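Local coordinates for endo-pectate lyase (Erwinia chrysanthemi, PDB 3B4N), which probably cleaves polygalacturonate and methyl-esterified pectins by calcium-dependent beta-elimination, acting within the chain and releasing unsaturated oligosaccharides, at residues K43-P57 / L82-N94. Residues are numbered along the deposited sequence; the frame is centred on the assembly and turned at random.
Sequences KVARQEVYRGTTSNP and LNYWYWVDVVSEN
Trp85 and Trp87 lie beside the loop that follows strand 44-52. Thr54 and Ser55 of this loop lie over a face of Trp85. Ser55 seats on it: its CA stands 3.5 Å from the centroid of the five-membered ring, almost on the ring normal, a CH-pi contact. Thr54 C lies 3.4 Å above the same face of Trp85, toward the rim. The loop passes Trp87 at its edge instead. That edge points at Ser55 O, and CZ2 reaches Pro57 CB at 3.8 Å. Gly52 has no side chain; its O lies at the edge of Trp85 and its N near the edge of Trp87.

The other face carries Arg51, wedged between Tyr84 and Tyr86. A chi1 of -172° turns the Arg51 chain across Tyr86, placing CG over one face of that ring, 4.0 Å from its centroid. CD touches both rings, 3.5 Å from Tyr84 CD2. Asp75 binds the Arg51 guanidinium and also the Tyr86 hydroxyl. Farther along this face Val49 packs on Val88, next to Leu35 of strand 32-39.

Strands 44-52 and 85-92 are the antiparallel central pair of a four-stranded sheet near the N terminus. This sheet stands apart from the right-handed parallel beta-helix and the calcium and zinc sites, so the contact is structural packing. The ladder runs from Gly52-Trp85 to Val44-Ser92, its register shifted by one where Ala45 and Arg46 both face Val91, a classic beta bulge. Ala45 N bonds to Val91 O at 2.8 Å; the bond from Arg46 N is weak.

On the indole side, Tyr50 OH bonds to Glu48 OE1 at 2.7 Å, from above the carboxylate plane. Arg46 NH1 meets Glu48 OE2 in the guanidinium plane, and Arg62 adds a second salt bridge. Asp89 OD1 lies 3.8 Å from Glu48 OE1. The two carboxylates probably repel mildly; both arginines and the tyrosine hydroxyl probably offset this and favour an ionised Glu48.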
loop_
_atom_site.group_PDB
_atom_site.type_symbol
_atom_site.label_atom_id
_atom_site.label_comp_id
_atom_site.label_asym_id
_atom_site.label_seq_id
_atom_site.Cartn_x
_atom_site.Cartn_y
_atom_site.Cartn_z
ATOM N N LYS A 43 -7.467 5.625 -20.569
ATOM C CA LYS A 43 -8.861 6.044 -20.504
ATOM C C LYS A 43 -9.750 4.908 -20.013
ATOM O O LYS A 43 -10.625 4.427 -20.723
ATOM C CB LYS A 43 -9.321 6.545 -21.879
ATOM C CG LYS A 43 -8.623 7.844 -22.283
ATOM C CD LYS A 43 -9.005 8.339 -23.670
ATOM C CE LYS A 43 -8.174 7.660 -24.750
ATOM N NZ LYS A 43 -8.300 8.356 -26.068
ATOM N N VAL A 44 -9.524 4.489 -18.774
ATOM C CA VAL A 44 -10.313 3.402 -18.212
ATOM C C VAL A 44 -11.731 3.856 -17.883
ATOM O O VAL A 44 -11.925 4.921 -17.291
ATOM C CB VAL A 44 -9.667 2.856 -16.926
ATOM C CG1 VAL A 44 -10.514 1.713 -16.370
ATOM C CG2 VAL A 44 -8.250 2.374 -17.214
ATOM N N ALA A 45 -12.713 3.045 -18.276
ATOM C CA ALA A 45 -14.122 3.330 -18.012
ATOM C C ALA A 45 -14.604 2.435 -16.869
ATOM O O ALA A 45 -15.268 2.896 -15.944
ATOM C CB ALA A 45 -14.949 3.082 -19.255
ATOM N N ARG A 46 -14.268 1.152 -16.948
ATOM C CA ARG A 46 -14.636 0.194 -15.909
ATOM C C ARG A 46 -13.633 -0.937 -15.930
ATOM O O ARG A 46 -12.834 -1.056 -16.861
ATOM C CB ARG A 46 -16.038 -0.385 -16.145
ATOM C CG ARG A 46 -16.152 -1.209 -17.424
ATOM C CD ARG A 46 -17.303 -2.208 -17.380
ATOM N NE ARG A 46 -18.587 -1.552 -17.163
ATOM C CZ ARG A 46 -19.749 -2.195 -17.119
ATOM N NH1 ARG A 46 -19.790 -3.510 -17.278
ATOM N NH2 ARG A 46 -20.868 -1.513 -16.912
ATOM N N GLN A 47 -13.684 -1.769 -14.896
ATOM C CA GLN A 47 -12.780 -2.906 -14.802
ATOM C C GLN A 47 -13.608 -4.094 -14.351
ATOM O O GLN A 47 -14.374 -3.994 -13.400
ATOM C CB GLN A 47 -11.654 -2.600 -13.813
ATOM C CG GLN A 47 -10.875 -1.360 -14.229
ATOM C CD GLN A 47 -9.854 -0.954 -13.199
ATOM O OE1 GLN A 47 -10.201 -0.427 -12.134
ATOM N NE2 GLN A 47 -8.587 -1.203 -13.504
ATOM N N GLU A 48 -13.459 -5.216 -15.042
ATOM C CA GLU A 48 -14.251 -6.389 -14.719
ATOM C C GLU A 48 -13.390 -7.532 -14.240
ATOM O O GLU A 48 -12.337 -7.814 -14.808
ATOM C CB GLU A 48 -15.041 -6.823 -15.950
ATOM C CG GLU A 48 -15.879 -5.704 -16.555
ATOM C CD GLU A 48 -16.689 -6.167 -17.741
ATOM O OE1 GLU A 48 -16.160 -6.956 -18.553
ATOM O OE2 GLU A 48 -17.850 -5.729 -17.867
ATOM N N VAL A 49 -13.836 -8.195 -13.183
ATOM C CA VAL A 49 -13.090 -9.323 -12.646
ATOM C C VAL A 49 -13.774 -10.600 -13.102
ATOM O O VAL A 49 -14.986 -10.738 -12.977
ATOM C CB VAL A 49 -13.057 -9.308 -11.102
ATOM C CG1 VAL A 49 -12.163 -10.433 -10.588
ATOM C CG2 VAL A 49 -12.560 -7.958 -10.604
ATOM N N TYR A 50 -12.982 -11.521 -13.643
ATOM C CA TYR A 50 -13.480 -12.810 -14.115
ATOM C C TYR A 50 -12.840 -13.926 -13.301
ATOM O O TYR A 50 -11.693 -13.823 -12.863
ATOM C CB TYR A 50 -13.155 -12.991 -15.597
ATOM C CG TYR A 50 -13.993 -12.114 -16.484
ATOM C CD1 TYR A 50 -15.195 -12.582 -17.019
ATOM C CD2 TYR A 50 -13.622 -10.794 -16.739
ATOM C CE1 TYR A 50 -16.010 -11.761 -17.781
ATOM C CE2 TYR A 50 -14.433 -9.958 -17.505
ATOM C CZ TYR A 50 -15.626 -10.450 -18.019
ATOM O OH TYR A 50 -16.451 -9.623 -18.750
ATOM N N ARG A 51 -13.586 -15.007 -13.112
ATOM C CA ARG A 51 -13.099 -16.139 -12.337
ATOM C C ARG A 51 -13.606 -17.446 -12.930
ATOM O O ARG A 51 -14.671 -17.485 -13.541
ATOM C CB ARG A 51 -13.595 -16.024 -10.894
ATOM C CG ARG A 51 -12.993 -17.041 -9.929
ATOM C CD ARG A 51 -13.649 -16.937 -8.557
ATOM N NE ARG A 51 -14.987 -17.520 -8.571
ATOM C CZ ARG A 51 -15.907 -17.320 -7.638
ATOM N NH1 ARG A 51 -15.643 -16.543 -6.594
ATOM N NH2 ARG A 51 -17.103 -17.883 -7.759
ATOM N N GLY A 52 -12.826 -18.504 -12.738
ATOM C CA GLY A 52 -13.218 -19.821 -13.204
ATOM C C GLY A 52 -12.610 -20.867 -12.293
ATOM O O GLY A 52 -11.698 -20.563 -11.528
ATOM N N THR A 53 -13.123 -22.095 -12.346
ATOM C CA THR A 53 -12.567 -23.165 -11.525
ATOM C C THR A 53 -11.568 -23.990 -12.329
ATOM O O THR A 53 -11.022 -24.978 -11.827
ATOM C CB THR A 53 -13.659 -24.091 -10.947
ATOM O OG1 THR A 53 -14.511 -24.544 -12.002
ATOM C CG2 THR A 53 -14.479 -23.359 -9.894
ATOM N N THR A 54 -11.338 -23.581 -13.577
ATOM C CA THR A 54 -10.351 -24.228 -14.438
ATOM C C THR A 54 -9.549 -23.122 -15.120
ATOM O O THR A 54 -9.931 -21.950 -15.084
ATOM C CB THR A 54 -10.978 -25.146 -15.526
ATOM O OG1 THR A 54 -11.502 -24.356 -16.597
ATOM C CG2 THR A 54 -12.083 -26.004 -14.924
ATOM N N SER A 55 -8.434 -23.497 -15.735
ATOM C CA SER A 55 -7.558 -22.533 -16.393
ATOM C C SER A 55 -8.048 -22.031 -17.752
ATOM O O SER A 55 -7.443 -21.126 -18.340
ATOM C CB SER A 55 -6.169 -23.150 -16.566
ATOM O OG SER A 55 -6.224 -24.260 -17.453
ATOM N N ASN A 56 -9.137 -22.607 -18.251
ATOM C CA ASN A 56 -9.673 -22.226 -19.558
ATOM C C ASN A 56 -10.302 -20.839 -19.536
ATOM O O ASN A 56 -11.373 -20.644 -18.961
ATOM C CB ASN A 56 -10.704 -23.271 -20.019
ATOM C CG ASN A 56 -11.135 -23.089 -21.472
ATOM O OD1 ASN A 56 -11.838 -23.938 -22.031
ATOM N ND2 ASN A 56 -10.721 -21.991 -22.088
ATOM N N PRO A 57 -9.650 -19.857 -20.180
ATOM C CA PRO A 57 -10.210 -18.503 -20.187
ATOM C C PRO A 57 -11.584 -18.426 -20.840
ATOM O O PRO A 57 -12.404 -17.579 -20.495
ATOM C CB PRO A 57 -9.158 -17.692 -20.943
ATOM C CG PRO A 57 -8.569 -18.717 -21.904
ATOM C CD PRO A 57 -8.442 -19.946 -21.025
ATOM N N LEU A 82 -11.930 -26.242 -4.004
ATOM C CA LEU A 82 -11.698 -25.917 -5.404
ATOM C C LEU A 82 -10.546 -24.949 -5.605
ATOM O O LEU A 82 -10.155 -24.223 -4.689
ATOM C CB LEU A 82 -12.961 -25.298 -6.011
ATOM C CG LEU A 82 -14.182 -26.212 -6.122
ATOM C CD1 LEU A 82 -15.422 -25.400 -6.455
ATOM C CD2 LEU A 82 -13.923 -27.256 -7.193
ATOM N N ASN A 83 -9.999 -24.958 -6.816
ATOM C CA ASN A 83 -8.937 -24.034 -7.183
ATOM C C ASN A 83 -9.596 -23.018 -8.100
ATOM O O ASN A 83 -10.557 -23.340 -8.804
ATOM C CB ASN A 83 -7.814 -24.759 -7.921
ATOM C CG ASN A 83 -6.845 -25.437 -6.975
ATOM O OD1 ASN A 83 -6.527 -26.611 -7.134
ATOM N ND2 ASN A 83 -6.365 -24.691 -5.986
ATOM N N TYR A 84 -9.096 -21.787 -8.080
ATOM C CA TYR A 84 -9.666 -20.743 -8.920
ATOM C C TYR A 84 -8.632 -20.023 -9.762
ATOM O O TYR A 84 -7.463 -19.920 -9.393
ATOM C CB TYR A 84 -10.399 -19.706 -8.063
ATOM C CG TYR A 84 -11.562 -20.281 -7.296
ATOM C CD1 TYR A 84 -11.370 -20.880 -6.055
ATOM C CD2 TYR A 84 -12.850 -20.249 -7.825
ATOM C CE1 TYR A 84 -12.437 -21.433 -5.358
ATOM C CE2 TYR A 84 -13.926 -20.805 -7.134
ATOM C CZ TYR A 84 -13.707 -21.392 -5.902
ATOM O OH TYR A 84 -14.763 -21.933 -5.210
ATOM N N TRP A 85 -9.091 -19.542 -10.910
ATOM C CA TRP A 85 -8.278 -18.754 -11.826
ATOM C C TRP A 85 -9.015 -17.429 -11.955
ATOM O O TRP A 85 -10.258 -17.389 -12.016
ATOM C CB TRP A 85 -8.176 -19.412 -13.205
ATOM C CG TRP A 85 -7.131 -20.471 -13.295
ATOM C CD1 TRP A 85 -5.898 -20.362 -13.870
ATOM C CD2 TRP A 85 -7.210 -21.790 -12.755
ATOM N NE1 TRP A 85 -5.199 -21.535 -13.717
ATOM C CE2 TRP A 85 -5.981 -22.430 -13.035
ATOM C CE3 TRP A 85 -8.200 -22.495 -12.060
ATOM C CZ2 TRP A 85 -5.713 -23.744 -12.642
ATOM C CZ3 TRP A 85 -7.935 -23.806 -11.667
ATOM C CH2 TRP A 85 -6.696 -24.414 -11.963
ATOM N N TYR A 86 -8.243 -16.348 -11.977
ATOM C CA TYR A 86 -8.785 -15.005 -12.107
ATOM C C TYR A 86 -8.124 -14.234 -13.237
ATOM O O TYR A 86 -6.968 -14.462 -13.569
ATOM C CB TYR A 86 -8.542 -14.204 -10.828
ATOM C CG TYR A 86 -9.256 -14.700 -9.601
ATOM C CD1 TYR A 86 -10.522 -14.223 -9.264
ATOM C CD2 TYR A 86 -8.640 -15.606 -8.745
ATOM C CE1 TYR A 86 -11.155 -14.637 -8.083
ATOM C CE2 TYR A 86 -9.255 -16.025 -7.578
ATOM C CZ TYR A 86 -10.506 -15.538 -7.251
ATOM O OH TYR A 86 -11.113 -15.953 -6.092
ATOM N N TRP A 87 -8.892 -13.316 -13.813
ATOM C CA TRP A 87 -8.421 -12.410 -14.862
ATOM C C TRP A 87 -9.106 -11.081 -14.581
ATOM O O TRP A 87 -10.215 -11.042 -14.052
ATOM C CB TRP A 87 -8.884 -12.824 -16.261
ATOM C CG TRP A 87 -8.294 -14.064 -16.815
ATOM C CD1 TRP A 87 -7.254 -14.160 -17.697
ATOM C CD2 TRP A 87 -8.739 -15.397 -16.570
ATOM N NE1 TRP A 87 -7.032 -15.475 -18.023
ATOM C CE2 TRP A 87 -7.931 -16.257 -17.345
ATOM C CE3 TRP A 87 -9.747 -15.952 -15.766
ATOM C CZ2 TRP A 87 -8.100 -17.644 -17.345
ATOM C CZ3 TRP A 87 -9.918 -17.335 -15.766
ATOM C CH2 TRP A 87 -9.095 -18.164 -16.552
ATOM N N VAL A 88 -8.446 -9.988 -14.934
ATOM C CA VAL A 88 -9.043 -8.670 -14.795
ATOM C C VAL A 88 -9.034 -8.046 -16.188
ATOM O O VAL A 88 -8.013 -8.032 -16.882
ATOM C CB VAL A 88 -8.274 -7.771 -13.804
ATOM C CG1 VAL A 88 -8.742 -6.320 -13.944
ATOM C CG2 VAL A 88 -8.522 -8.253 -12.381
ATOM N N ASP A 89 -10.203 -7.578 -16.601
ATOM C CA ASP A 89 -10.400 -6.949 -17.895
ATOM C C ASP A 89 -10.552 -5.445 -17.674
ATOM O O ASP A 89 -11.527 -4.993 -17.082
ATOM C CB ASP A 89 -11.674 -7.513 -18.534
ATOM C CG ASP A 89 -11.915 -7.013 -19.948
ATOM O OD1 ASP A 89 -12.943 -7.428 -20.533
ATOM O OD2 ASP A 89 -11.102 -6.225 -20.474
ATOM N N VAL A 90 -9.567 -4.680 -18.131
ATOM C CA VAL A 90 -9.615 -3.226 -18.016
ATOM C C VAL A 90 -10.284 -2.754 -19.311
ATOM O O VAL A 90 -9.777 -2.981 -20.411
ATOM C CB VAL A 90 -8.194 -2.649 -17.854
ATOM C CG1 VAL A 90 -8.233 -1.133 -17.885
ATOM C CG2 VAL A 90 -7.600 -3.133 -16.541
ATOM N N VAL A 91 -11.448 -2.126 -19.168
ATOM C CA VAL A 91 -12.228 -1.668 -20.314
ATOM C C VAL A 91 -12.080 -0.173 -20.516
ATOM O O VAL A 91 -12.348 0.613 -19.614
ATOM C CB VAL A 91 -13.721 -2.008 -20.118
ATOM C CG1 VAL A 91 -14.514 -1.602 -21.351
ATOM C CG2 VAL A 91 -13.886 -3.497 -19.832
ATOM N N SER A 92 -11.651 0.217 -21.712
ATOM C CA SER A 92 -11.467 1.626 -22.014
ATOM C C SER A 92 -12.785 2.274 -22.412
ATOM O O SER A 92 -13.786 1.592 -22.638
ATOM C CB SER A 92 -10.473 1.799 -23.165
ATOM O OG SER A 92 -11.097 1.482 -24.405
ATOM N N GLU A 93 -12.775 3.596 -22.499
ATOM C CA GLU A 93 -13.962 4.333 -22.901
ATOM C C GLU A 93 -14.359 3.929 -24.318
ATOM O O GLU A 93 -15.532 4.045 -24.697
ATOM C CB GLU A 93 -13.680 5.827 -22.841
ATOM C CG GLU A 93 -13.495 6.342 -21.432
ATOM C CD GLU A 93 -13.163 7.811 -21.398
ATOM O OE1 GLU A 93 -13.031 8.359 -20.289
ATOM O OE2 GLU A 93 -13.038 8.412 -22.487
ATOM N N ASN A 94 -13.390 3.431 -25.085
ATOM C CA ASN A 94 -13.636 3.008 -26.462
ATOM C C ASN A 94 -13.668 1.499 -26.721
ATOM O O ASN A 94 -13.132 1.019 -27.727
ATOM C CB ASN A 94 -12.621 3.658 -27.400
ATOM C CG ASN A 94 -12.816 5.153 -27.512
ATOM O OD1 ASN A 94 -12.219 5.929 -26.766
ATOM N ND2 ASN A 94 -13.674 5.567 -28.437
HETATM O O HOH W 1 -13.570 7.024 -17.892
HETATM O O HOH W 2 -10.921 -26.409 -9.253
#